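Local coordinates for IPT/TIG domain-containing protein BACOVA_02650 (Bacteroides ovatus, PDB 5E7H), which binds polysaccharide at the cell surface and probably captures xyloglucan before its transport into the periplasm for degradation, at residues M12-G16 with L58-P62; S98-C104 with W136-N142; S113-V117 with C166-E170; S118-C122 with Y251-F255. All blocks are in the same frame, centred on the assembly; numbering follows the deposited sequence.

How the interactions relate
This chain is the C-terminal part of the protein, an IPT/TIG domain followed by the xyloglucan-binding domain. Interaction 1 closes first, joining two IPT/TIG loops, after strands 4-8 and 53-57. The others lie in the xyloglucan-binding domain and cross one another. Interaction 2 closes a loop by pairing strands 98-101 and 133-142. Interaction 3 opens inside it and closes beyond, setting 113-117 on strand 160-168. Interaction 4 opens inside both and closes last, spanning 128 residues to join 118-122 to strand 246-259 around a sodium ion. Interactions 3 and 4 touch, since strands 160-168 and 246-259 are neighbours. Interaction 1 touches both: Val-14 packs on Val-117, and Val-15 N probably bonds Asn-119 OD1. The two domains meet there.

Interaction 1. Residues M12-G16 with L58-P62; sequences MPVVG and LPQAP
Gly-16 N donates a hydrogen bond to Leu-58 O at 2.9 Å, with an N-H...O angle of 151°. It lies in the plane of the Leu-58 carbonyl. At a phi of 97° a side chain on Gly-16 would press on the carbonyl O of Val-15, which calls for glycine. Val-15 makes much of the apolar packing from the 12-16 side. Its two methyls work on different residues. Val-15 CG1 sits 3.7 Å from Leu-58 O and also reaches Gln-60 CA. CG2 packs against Ala-61, with 3.7 Å between Val-15 CG2 and Ala-61 CB. This split follows from chi1 of 178°, which sets CG1 beside the Val-15 carbonyl carbon and CG2 beside the backbone N. Replacing Val-15 with alanine would probably open a gap beside Gln-60 and Ala-61, leaving the 58-62 loop less firmly packed. Deeper in, Leu-58 CD2 comes within 3.4 Å of Pro-13 O. The Leu-58 and Pro-13 side chains cross at about a right angle, with Leu-58 CD2 4.2 Å from Pro-13 CG. Val-19 of strand 18-24 touches both. The contact is loop-to-loop packing within the immunoglobulin-like beta sandwich of an IPT/TIG domain, joining the loops that follow strands 4-8 and 53-57.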
loop_
_atom_site.group_PDB
_atom_site.type_symbol
_atom_site.label_atom_id
_atom_site.label_comp_id
_atom_site.label_asym_id
_atom_site.label_seq_id
_atom_site.Cartn_x
_atom_site.Cartn_y
_atom_site.Cartn_z
ATOM N N MET A 12 -5.072 -3.498 1.774
ATOM C CA MET A 12 -5.541 -2.533 2.771
ATOM C C MET A 12 -6.084 -1.298 2.068
ATOM O O MET A 12 -5.589 -0.186 2.255
ATOM C CB MET A 12 -4.432 -2.174 3.760
ATOM C CG MET A 12 -4.981 -1.516 5.028
ATOM S SD MET A 12 -3.764 -1.396 6.365
ATOM C CE MET A 12 -3.807 -3.067 6.946
ATOM N N PRO A 13 -7.126 -1.502 1.265
ATOM C CA PRO A 13 -7.730 -0.362 0.565
ATOM C C PRO A 13 -8.311 0.630 1.543
ATOM O O PRO A 13 -8.893 0.261 2.561
ATOM C CB PRO A 13 -8.808 -1.006 -0.302
ATOM C CG PRO A 13 -9.098 -2.321 0.330
ATOM C CD PRO A 13 -7.820 -2.765 0.981
ATOM N N VAL A 14 -8.161 1.910 1.213
ATOM C CA VAL A 14 -8.743 2.978 2.018
ATOM C C VAL A 14 -10.268 2.876 2.061
ATOM O O VAL A 14 -10.933 2.590 1.045
ATOM C CB VAL A 14 -8.292 4.358 1.453
ATOM C CG1 VAL A 14 -8.981 5.522 2.182
ATOM C CG2 VAL A 14 -6.787 4.494 1.555
ATOM N N VAL A 15 -10.856 3.112 3.235
ATOM C CA VAL A 15 -12.299 3.128 3.349
ATOM C C VAL A 15 -12.888 4.224 2.441
ATOM O O VAL A 15 -12.448 5.376 2.473
ATOM C CB VAL A 15 -12.761 3.365 4.796
ATOM C CG1 VAL A 15 -14.240 3.418 4.900
ATOM C CG2 VAL A 15 -12.202 2.258 5.709
ATOM N N GLY A 16 -13.848 3.852 1.609
ATOM C CA GLY A 16 -14.440 4.791 0.673
ATOM C C GLY A 16 -13.837 4.714 -0.710
ATOM O O GLY A 16 -14.260 5.444 -1.603
ATOM N N LEU A 58 -15.319 0.011 -0.536
ATOM C CA LEU A 58 -15.178 -0.511 0.825
ATOM C C LEU A 58 -15.959 0.422 1.784
ATOM O O LEU A 58 -15.579 1.581 1.938
ATOM C CB LEU A 58 -13.704 -0.618 1.227
ATOM C CG LEU A 58 -13.463 -1.266 2.594
ATOM C CD1 LEU A 58 -13.807 -2.738 2.569
ATOM C CD2 LEU A 58 -12.030 -1.061 3.024
ATOM N N PRO A 59 -17.035 -0.067 2.421
ATOM C CA PRO A 59 -17.879 0.859 3.187
ATOM C C PRO A 59 -17.384 1.186 4.599
ATOM O O PRO A 59 -17.800 2.198 5.176
ATOM C CB PRO A 59 -19.213 0.133 3.246
ATOM C CG PRO A 59 -18.881 -1.302 3.171
ATOM C CD PRO A 59 -17.657 -1.399 2.299
ATOM N N GLN A 60 -16.512 0.345 5.142
ATOM C CA GLN A 60 -15.999 0.515 6.496
ATOM C C GLN A 60 -14.750 -0.352 6.619
ATOM O O GLN A 60 -14.555 -1.250 5.802
ATOM C CB GLN A 60 -17.027 0.109 7.545
ATOM C CG GLN A 60 -17.424 -1.361 7.443
ATOM C CD GLN A 60 -18.606 -1.747 8.310
ATOM O OE1 GLN A 60 -19.739 -1.811 7.840
ATOM N NE2 GLN A 60 -18.338 -2.045 9.574
ATOM N N ALA A 61 -13.909 -0.066 7.609
ATOM C CA ALA A 61 -12.695 -0.858 7.843
ATOM C C ALA A 61 -13.006 -2.105 8.658
ATOM O O ALA A 61 -13.649 -2.021 9.696
ATOM C CB ALA A 61 -11.659 -0.038 8.557
ATOM N N PRO A 62 -12.520 -3.270 8.208
ATOM C CA PRO A 62 -12.461 -4.420 9.120
ATOM C C PRO A 62 -11.671 -4.093 10.386
ATOM O O PRO A 62 -10.688 -3.365 10.302
ATOM C CB PRO A 62 -11.719 -5.488 8.294
ATOM C CG PRO A 62 -11.709 -4.996 6.896
ATOM C CD PRO A 62 -11.826 -3.519 6.931
#

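Interaction 2. Residues S98-C104 with W136-N142; sequences SHVWGDC and WKQSYSN
Tyr-140 O accepts two backbone hydrogen bonds, from Val-100 N at 2.8 Å and from Trp-101 N. Both donors face one residue: a classic beta bulge, where outermost strand 98-101 of a five-stranded antiparallel sheet in the xyloglucan-binding domain pairs with strand 133-142. Tyr-140 N answers with a bond to Trp-101 O. Before the bulge, Ser-98 and Asn-142 form a hydrogen-bonded pair. Beyond it, Asp-103 N bonds Gln-138 OE1 at 2.9 Å and nearly straight, at 177°, although the donor lies above the amide plane. Asp-103 O takes Gln-138 N in return. His-99 ND1 and Ser-139 OG share a hydrogen bond of 2.8 Å at the edge of the imidazole. Ser-139 OG is also bonded to Tyr-93 OH. Asp-103 and Lys-137 are opposite charges whose nearest charged atoms stay beyond salt-bridge range. A water bonded to Lys-137 NZ also reaches Asp-103 OD1 weakly, and Lys-137 NZ bonds Thr-126 O as well.

At the bulge Trp-101 CG sits between the backbone N and the carbonyl carbon (chi1 65°), and the indole lies against Tyr-140. Their planes are 21° apart, but the rings are slid apart and barely overlap. Tyr-140 CB lies over the five-membered ring of Trp-101, 3.5 Å from its centroid, as a CH-pi contact. Tyr-140 OH is hydrogen-bonded to Glu-183 OE2. With alanine in place of Tyr-140, the indole would probably lose its phenol neighbour and Glu-183 its hydroxyl partner. Val-100 flanks the same phenol ring, with CB 4.1 Å from Tyr-140 CD1. Asn-142 OD1 is hydrogen-bonded to Thr-232 OG1. Val-100 CG2 rests 3.4 Å from Asn-142 ND2.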
loop_
_atom_site.group_PDB
_atom_site.type_symbol
_atom_site.label_atom_id
_atom_site.label_comp_id
_atom_site.label_asym_id
_atom_site.label_seq_id
_atom_site.Cartn_x
_atom_site.Cartn_y
_atom_site.Cartn_z
ATOM N N SER A 98 6.026 6.728 13.922
ATOM C CA SER A 98 5.907 8.174 14.044
ATOM C C SER A 98 6.918 8.901 13.182
ATOM O O SER A 98 8.021 8.426 12.933
ATOM C CB SER A 98 6.069 8.601 15.496
ATOM O OG SER A 98 7.319 8.208 16.013
ATOM N N HIS A 99 6.516 10.071 12.736
ATOM C CA HIS A 99 7.405 11.009 12.084
ATOM C C HIS A 99 8.373 11.634 13.086
ATOM O O HIS A 99 7.963 12.037 14.175
ATOM C CB HIS A 99 6.561 12.094 11.417
ATOM C CG HIS A 99 7.351 13.209 10.829
ATOM N ND1 HIS A 99 7.948 13.127 9.588
ATOM C CD2 HIS A 99 7.589 14.461 11.282
ATOM C CE1 HIS A 99 8.550 14.274 9.323
ATOM N NE2 HIS A 99 8.341 15.103 10.332
ATOM N N VAL A 100 9.656 11.709 12.738
ATOM C CA VAL A 100 10.637 12.383 13.585
ATOM C C VAL A 100 10.992 13.773 13.048
ATOM O O VAL A 100 10.903 14.764 13.778
ATOM C CB VAL A 100 11.933 11.552 13.725
ATOM C CG1 VAL A 100 12.902 12.194 14.735
ATOM C CG2 VAL A 100 11.580 10.120 14.133
ATOM N N TRP A 101 11.405 13.844 11.788
ATOM C CA TRP A 101 11.815 15.120 11.187
ATOM C C TRP A 101 11.713 15.039 9.663
ATOM O O TRP A 101 11.650 13.956 9.090
ATOM C CB TRP A 101 13.238 15.531 11.625
ATOM C CG TRP A 101 14.353 14.633 11.174
ATOM C CD1 TRP A 101 14.945 13.641 11.903
ATOM C CD2 TRP A 101 15.018 14.635 9.897
ATOM N NE1 TRP A 101 15.928 13.030 11.166
ATOM C CE2 TRP A 101 15.993 13.619 9.933
ATOM C CE3 TRP A 101 14.882 15.399 8.732
ATOM C CZ2 TRP A 101 16.824 13.341 8.851
ATOM C CZ3 TRP A 101 15.717 15.126 7.665
ATOM C CH2 TRP A 101 16.659 14.099 7.724
ATOM N N GLY A 102 11.668 16.210 9.035
ATOM C CA GLY A 102 11.597 16.301 7.594
ATOM C C GLY A 102 10.648 17.383 7.132
ATOM O O GLY A 102 9.728 17.792 7.852
ATOM N N ASP A 103 10.902 17.873 5.923
ATOM C CA ASP A 103 10.025 18.838 5.256
ATOM C C ASP A 103 8.965 18.054 4.501
ATOM O O ASP A 103 9.238 17.489 3.452
ATOM C CB ASP A 103 10.853 19.714 4.316
ATOM C CG ASP A 103 10.050 20.839 3.678
ATOM O OD1 ASP A 103 8.827 20.924 3.891
ATOM O OD2 ASP A 103 10.672 21.635 2.949
ATOM N N CYS A 104 7.756 18.012 5.057
ATOM C CA CYS A 104 6.647 17.265 4.458
ATOM C C CYS A 104 5.363 17.743 5.125
ATOM O O CYS A 104 5.384 18.668 5.933
ATOM C CB CYS A 104 6.840 15.762 4.614
ATOM S SG CYS A 104 6.832 15.188 6.350
ATOM N N TRP A 136 15.081 17.821 -1.028
ATOM C CA TRP A 136 13.863 18.617 -1.118
ATOM C C TRP A 136 12.923 18.289 0.038
ATOM O O TRP A 136 13.055 18.900 1.111
ATOM C CB TRP A 136 13.203 18.411 -2.479
ATOM C CG TRP A 136 11.925 19.179 -2.631
ATOM C CD1 TRP A 136 11.713 20.493 -2.353
ATOM C CD2 TRP A 136 10.684 18.657 -3.088
ATOM N NE1 TRP A 136 10.398 20.823 -2.608
ATOM C CE2 TRP A 136 9.749 19.713 -3.066
ATOM C CE3 TRP A 136 10.264 17.390 -3.500
ATOM C CZ2 TRP A 136 8.419 19.542 -3.454
ATOM C CZ3 TRP A 136 8.941 17.223 -3.888
ATOM C CH2 TRP A 136 8.037 18.294 -3.854
ATOM N N LYS A 137 12.031 17.319 -0.134
ATOM C CA LYS A 137 11.046 16.996 0.894
ATOM C C LYS A 137 11.184 15.547 1.285
ATOM O O LYS A 137 11.528 14.687 0.463
ATOM C CB LYS A 137 9.610 17.318 0.419
ATOM C CG LYS A 137 9.353 18.821 0.400
ATOM C CD LYS A 137 7.898 19.225 0.219
ATOM C CE LYS A 137 7.800 20.745 0.287
ATOM N NZ LYS A 137 6.379 21.191 0.275
ATOM N N GLN A 138 10.931 15.268 2.560
ATOM C CA GLN A 138 11.182 13.933 3.085
ATOM C C GLN A 138 10.546 13.755 4.454
ATOM O O GLN A 138 10.187 14.727 5.119
ATOM C CB GLN A 138 12.701 13.681 3.165
ATOM C CG GLN A 138 13.462 14.591 4.151
ATOM C CD GLN A 138 13.555 16.047 3.731
ATOM O OE1 GLN A 138 13.230 16.954 4.507
ATOM N NE2 GLN A 138 14.083 16.291 2.541
ATOM N N SER A 139 10.420 12.502 4.865
ATOM C CA SER A 139 10.081 12.162 6.240
ATOM C C SER A 139 11.032 11.099 6.751
ATOM O O SER A 139 11.115 10.015 6.171
ATOM C CB SER A 139 8.651 11.670 6.338
ATOM O OG SER A 139 8.384 11.142 7.628
ATOM N N TYR A 140 11.750 11.439 7.817
ATOM C CA TYR A 140 12.525 10.486 8.605
ATOM C C TYR A 140 11.602 10.041 9.723
ATOM O O TYR A 140 11.223 10.850 10.571
ATOM C CB TYR A 140 13.800 11.136 9.143
ATOM C CG TYR A 140 14.747 10.200 9.881
ATOM C CD1 TYR A 140 14.388 9.634 11.094
ATOM C CD2 TYR A 140 16.012 9.945 9.379
ATOM C CE1 TYR A 140 15.267 8.794 11.776
ATOM C CE2 TYR A 140 16.894 9.114 10.061
ATOM C CZ TYR A 140 16.505 8.556 11.249
ATOM O OH TYR A 140 17.374 7.718 11.934
ATOM N N SER A 141 11.232 8.762 9.715
ATOM C CA SER A 141 10.274 8.232 10.678
ATOM C C SER A 141 10.847 7.074 11.475
ATOM O O SER A 141 11.906 6.545 11.148
ATOM C CB SER A 141 8.992 7.767 9.954
ATOM O OG SER A 141 8.277 8.858 9.407
ATOM N N ASN A 142 10.146 6.721 12.551
ATOM C CA ASN A 142 10.426 5.528 13.337
ATOM C C ASN A 142 9.318 4.539 13.048
ATOM O O ASN A 142 8.136 4.858 13.176
ATOM C CB ASN A 142 10.490 5.828 14.833
ATOM C CG ASN A 142 11.854 6.331 15.272
ATOM O OD1 ASN A 142 12.889 5.775 14.906
ATOM N ND2 ASN A 142 11.855 7.383 16.048
HETATM O O HOH W 1 5.636 20.416 2.910
HETATM O O HOH W 2 13.489 21.244 2.265
#

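Interaction 3. Residues S113-V117 with C166-E170; sequences SAPYV and CFVKE. With FMT (formic acid), chain C; FMT (formic acid), chain D.
Pro-115 lies over one face of the Phe-167 ring. Its CA stands 3.8 Å from the ring centroid and only 11° off the normal, a CH-pi contact. Pro-115 CB lies over the same face, 3.6 Å from Phe-167 CG. This apolar packing sets a type VIa beta turn, residues 113-116, on strand 160-168 of the beta-sheet xyloglucan-binding domain. Ala-114 CB adds a contact at 3.7 Å from Phe-167 CE1. Tyr-116 crosses Phe-167 at a slant, and its CE2 comes within 4.0 Å of Phe-167 CZ. Phe-167 CG is anti to the backbone N (chi1 179°), which points the ring at the loop.

The next shell sets these groups in place. The peptide between Ala-114 and Pro-115 is cis, and Tyr-116 N bonds back to Ser-113 O across the turn. Trp-207 meets the Phe-167 ring edge-to-face, while Tyr-251 of strand 246-259 touches Pro-115. At the outer end, the Lys-169 chain bends at chi2 and chi4, and its CD touches Ala-114 CB. Lys-169 NZ makes weak bonds to two formic acid molecules, probably from the crystallisation liquor. O2 of the formic acid of chain C takes a straight hydrogen bond from Ala-114 N at 2.8 Å.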
loop_
_atom_site.group_PDB
_atom_site.type_symbol
_atom_site.label_atom_id
_atom_site.label_comp_id
_atom_site.label_asym_id
_atom_site.label_seq_id
_atom_site.Cartn_x
_atom_site.Cartn_y
_atom_site.Cartn_z
ATOM N N SER A 113 -10.850 17.692 -1.242
ATOM C CA SER A 113 -9.598 17.819 -1.977
ATOM C C SER A 113 -8.789 16.547 -1.879
ATOM O O SER A 113 -8.985 15.728 -0.977
ATOM C CB SER A 113 -8.769 18.988 -1.449
ATOM O OG SER A 113 -8.449 18.788 -0.095
ATOM N N ALA A 114 -7.858 16.369 -2.809
ATOM C CA ALA A 114 -7.034 15.174 -2.807
ATOM C C ALA A 114 -6.315 14.978 -1.460
ATOM O O ALA A 114 -5.844 15.959 -0.846
ATOM C CB ALA A 114 -6.020 15.256 -3.932
ATOM N N PRO A 115 -6.221 13.719 -0.988
ATOM C CA PRO A 115 -6.559 12.457 -1.664
ATOM C C PRO A 115 -8.014 11.982 -1.454
ATOM O O PRO A 115 -8.303 10.815 -1.729
ATOM C CB PRO A 115 -5.571 11.489 -1.040
ATOM C CG PRO A 115 -5.466 11.979 0.389
ATOM C CD PRO A 115 -5.507 13.474 0.283
ATOM N N TYR A 116 -8.856 12.899 -0.998
ATOM C CA TYR A 116 -10.329 12.772 -0.902
ATOM C C TYR A 116 -10.769 11.866 0.235
ATOM O O TYR A 116 -11.633 12.285 1.019
ATOM C CB TYR A 116 -10.955 12.313 -2.235
ATOM C CG TYR A 116 -10.618 13.222 -3.384
ATOM C CD1 TYR A 116 -11.116 14.523 -3.437
ATOM C CD2 TYR A 116 -9.793 12.785 -4.404
ATOM C CE1 TYR A 116 -10.792 15.357 -4.499
ATOM C CE2 TYR A 116 -9.462 13.610 -5.457
ATOM C CZ TYR A 116 -9.963 14.888 -5.494
ATOM O OH TYR A 116 -9.625 15.705 -6.556
ATOM N N VAL A 117 -10.213 10.653 0.322
ATOM C CA VAL A 117 -10.431 9.748 1.439
ATOM C C VAL A 117 -9.080 9.350 2.033
ATOM O O VAL A 117 -8.050 9.418 1.357
ATOM C CB VAL A 117 -11.231 8.490 1.014
ATOM C CG1 VAL A 117 -12.657 8.887 0.651
ATOM C CG2 VAL A 117 -10.582 7.767 -0.142
ATOM N N CYS A 166 -0.639 4.500 -1.851
ATOM C CA CYS A 166 -0.113 5.728 -2.440
ATOM C C CYS A 166 -1.186 6.401 -3.287
ATOM O O CYS A 166 -1.940 5.724 -3.992
ATOM C CB CYS A 166 1.096 5.404 -3.274
ATOM S SG CYS A 166 1.970 6.840 -3.943
ATOM N N PHE A 167 -1.266 7.725 -3.204
ATOM C CA PHE A 167 -2.144 8.516 -4.055
ATOM C C PHE A 167 -1.296 9.521 -4.807
ATOM O O PHE A 167 -0.610 10.320 -4.186
ATOM C CB PHE A 167 -3.213 9.231 -3.215
ATOM C CG PHE A 167 -4.164 10.103 -4.021
ATOM C CD1 PHE A 167 -3.740 11.309 -4.575
ATOM C CD2 PHE A 167 -5.492 9.740 -4.167
ATOM C CE1 PHE A 167 -4.626 12.113 -5.313
ATOM C CE2 PHE A 167 -6.381 10.558 -4.887
ATOM C CZ PHE A 167 -5.932 11.735 -5.448
ATOM N N VAL A 168 -1.347 9.460 -6.133
ATOM C CA VAL A 168 -0.646 10.420 -6.990
ATOM C C VAL A 168 -1.688 11.282 -7.711
ATOM O O VAL A 168 -2.558 10.752 -8.420
ATOM C CB VAL A 168 0.245 9.707 -8.019
ATOM C CG1 VAL A 168 0.865 10.726 -9.010
ATOM C CG2 VAL A 168 1.317 8.859 -7.318
ATOM N N LYS A 169 -1.637 12.603 -7.539
ATOM C CA LYS A 169 -2.629 13.479 -8.167
ATOM C C LYS A 169 -2.522 13.467 -9.689
ATOM O O LYS A 169 -3.554 13.359 -10.395
ATOM C CB LYS A 169 -2.487 14.917 -7.652
ATOM C CG LYS A 169 -3.522 15.907 -8.211
ATOM C CD LYS A 169 -4.874 15.664 -7.586
ATOM C CE LYS A 169 -5.939 16.589 -8.164
ATOM N NZ LYS A 169 -5.715 17.990 -7.741
ATOM N N GLU A 170 -1.297 13.646 -10.197
ATOM C CA GLU A 170 -1.021 13.729 -11.638
ATOM C C GLU A 170 0.332 13.124 -11.896
ATOM O O GLU A 170 1.220 13.201 -11.043
ATOM C CB GLU A 170 -1.006 15.183 -12.149
ATOM C CG GLU A 170 -2.111 16.103 -11.668
ATOM C CD GLU A 170 -3.376 16.020 -12.504
ATOM O OE1 GLU A 170 -3.467 15.126 -13.376
ATOM O OE2 GLU A 170 -4.279 16.859 -12.289
HETATM C C FMT C . -8.173 19.152 -5.240
HETATM O O1 FMT C . -9.110 18.870 -6.029
HETATM O O2 FMT C . -7.404 18.235 -4.854
HETATM C C FMT D . -8.623 19.769 -9.868
HETATM O O1 FMT D . -8.535 19.623 -8.620
HETATM O O2 FMT D . -7.625 20.177 -10.523
#

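Interaction 4. Residues S118-C122 with Y251-F255; sequences SNGTC and YFDNF. With NA (sodium ion), chain I.
Asn-119 O, Thr-121 O and the carboxylate of Asp-253 meet at a sodium ion. This metal site ties the 118-122 segment to strand 246-259 of the xyloglucan-binding domain. Asp-253 is bidentate, with OD1 2.6 Å and OD2 2.5 Å from sodium. Asn-119 O and Thr-121 O bind at similar lengths, and a water and Asn-92 O complete the ligands. The positive ion probably offsets the repulsion between these close oxygens.

Hydrogen bonds surround the ligands. Asp-253 OD1 also accepts from Asn-254 N, which comes from above the carboxylate plane. A second water accepts from Asn-119 N and donates to Asp-253 OD2 at 2.6 Å. The metal-bound water donates to Asn-254 OD1, which makes Asn-254 a second-shell residue. Ser-118 OG donates to Gly-120 O, bracing the loop between two ligands. Asn-119 OD1 faces the other domain and accepts from Val-15 N.

Packing is carried by Cys-122. Cys-122 SG is tucked between the backbone N and the carbonyl carbon, chi1 61°, and makes an oblique sulfur-aromatic contact, 5.0 Å from the Tyr-251 ring centroid. Cys-122 CB sits 3.2 Å from Phe-252 O and 4.0 Å from Asp-253 CB.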
loop_
_atom_site.group_PDB
_atom_site.type_symbol
_atom_site.label_atom_id
_atom_site.label_comp_id
_atom_site.label_asym_id
_atom_site.label_seq_id
_atom_site.Cartn_x
_atom_site.Cartn_y
_atom_site.Cartn_z
ATOM N N SER A 118 -9.083 8.997 3.316
ATOM C CA SER A 118 -7.894 8.451 3.961
ATOM C C SER A 118 -8.312 7.655 5.168
ATOM O O SER A 118 -9.379 7.870 5.735
ATOM C CB SER A 118 -6.910 9.558 4.370
ATOM O OG SER A 118 -7.419 10.359 5.405
ATOM N N ASN A 119 -7.444 6.721 5.552
ATOM C CA ASN A 119 -7.589 6.021 6.812
ATOM C C ASN A 119 -6.803 6.846 7.827
ATOM O O ASN A 119 -5.609 6.617 8.040
ATOM C CB ASN A 119 -7.057 4.588 6.712
ATOM C CG ASN A 119 -8.025 3.620 6.023
ATOM O OD1 ASN A 119 -9.070 3.996 5.475
ATOM N ND2 ASN A 119 -7.682 2.335 6.092
ATOM N N GLY A 120 -7.448 7.859 8.394
ATOM C CA GLY A 120 -6.771 8.766 9.299
ATOM C C GLY A 120 -5.703 9.584 8.611
ATOM O O GLY A 120 -5.881 10.061 7.501
ATOM N N THR A 121 -4.597 9.773 9.316
ATOM C CA THR A 121 -3.503 10.619 8.852
ATOM C C THR A 121 -2.645 9.935 7.804
ATOM O O THR A 121 -2.267 8.788 7.963
ATOM C CB THR A 121 -2.624 10.999 10.025
ATOM O OG1 THR A 121 -3.430 11.596 11.039
ATOM C CG2 THR A 121 -1.549 11.990 9.599
ATOM N N CYS A 122 -2.292 10.655 6.743
ATOM C CA CYS A 122 -1.347 10.161 5.755
ATOM C C CYS A 122 -0.236 11.182 5.551
ATOM O O CYS A 122 -0.384 12.363 5.880
ATOM C CB CYS A 122 -2.030 9.822 4.427
ATOM S SG CYS A 122 -2.843 11.170 3.575
ATOM N N TYR A 251 0.614 11.187 -1.782
ATOM C CA TYR A 251 0.318 10.808 -0.395
ATOM C C TYR A 251 0.643 9.344 -0.182
ATOM O O TYR A 251 0.535 8.546 -1.115
ATOM C CB TYR A 251 -1.166 11.065 -0.034
ATOM C CG TYR A 251 -1.551 12.517 -0.246
ATOM C CD1 TYR A 251 -1.282 13.474 0.719
ATOM C CD2 TYR A 251 -2.091 12.940 -1.451
ATOM C CE1 TYR A 251 -1.571 14.806 0.504
ATOM C CE2 TYR A 251 -2.392 14.269 -1.673
ATOM C CZ TYR A 251 -2.118 15.201 -0.691
ATOM O OH TYR A 251 -2.383 16.543 -0.875
ATOM N N PHE A 252 1.044 9.019 1.047
ATOM C CA PHE A 252 1.407 7.650 1.450
ATOM C C PHE A 252 0.738 7.262 2.758
ATOM O O PHE A 252 0.585 8.092 3.650
ATOM C CB PHE A 252 2.923 7.503 1.674
ATOM C CG PHE A 252 3.801 7.876 0.507
ATOM C CD1 PHE A 252 4.146 9.195 0.254
ATOM C CD2 PHE A 252 4.324 6.895 -0.306
ATOM C CE1 PHE A 252 4.972 9.510 -0.819
ATOM C CE2 PHE A 252 5.157 7.220 -1.364
ATOM C CZ PHE A 252 5.478 8.531 -1.603
ATOM N N ASP A 253 0.381 5.986 2.907
ATOM C CA ASP A 253 -0.099 5.502 4.209
ATOM C C ASP A 253 0.106 3.999 4.338
ATOM O O ASP A 253 0.315 3.285 3.355
ATOM C CB ASP A 253 -1.580 5.844 4.390
ATOM C CG ASP A 253 -2.008 5.968 5.832
ATOM O OD1 ASP A 253 -1.227 5.767 6.774
ATOM O OD2 ASP A 253 -3.204 6.292 6.038
ATOM N N ASN A 254 0.038 3.534 5.580
ATOM C CA ASN A 254 -0.041 2.100 5.911
ATOM C C ASN A 254 1.090 1.284 5.304
ATOM O O ASN A 254 0.893 0.243 4.673
ATOM C CB ASN A 254 -1.396 1.531 5.507
ATOM C CG ASN A 254 -2.470 1.941 6.468
ATOM O OD1 ASN A 254 -2.239 2.010 7.682
ATOM N ND2 ASN A 254 -3.647 2.224 5.948
ATOM N N PHE A 255 2.308 1.745 5.533
ATOM C CA PHE A 255 3.459 0.932 5.207
ATOM C C PHE A 255 3.376 -0.360 6.006
ATOM O O PHE A 255 3.066 -0.334 7.203
ATOM C CB PHE A 255 4.778 1.660 5.528
ATOM C CG PHE A 255 5.024 2.883 4.681
ATOM C CD1 PHE A 255 5.743 2.786 3.496
ATOM C CD2 PHE A 255 4.539 4.133 5.074
ATOM C CE1 PHE A 255 5.964 3.914 2.705
ATOM C CE2 PHE A 255 4.750 5.261 4.279
ATOM C CZ PHE A 255 5.461 5.140 3.099
HETATM NA NA NA I . -3.097 6.457 8.513
HETATM O O HOH W 3 -4.947 6.565 4.093
HETATM O O HOH W 4 -5.858 1.081 7.854
HETATM O O HOH W 5 -4.054 4.018 8.583
#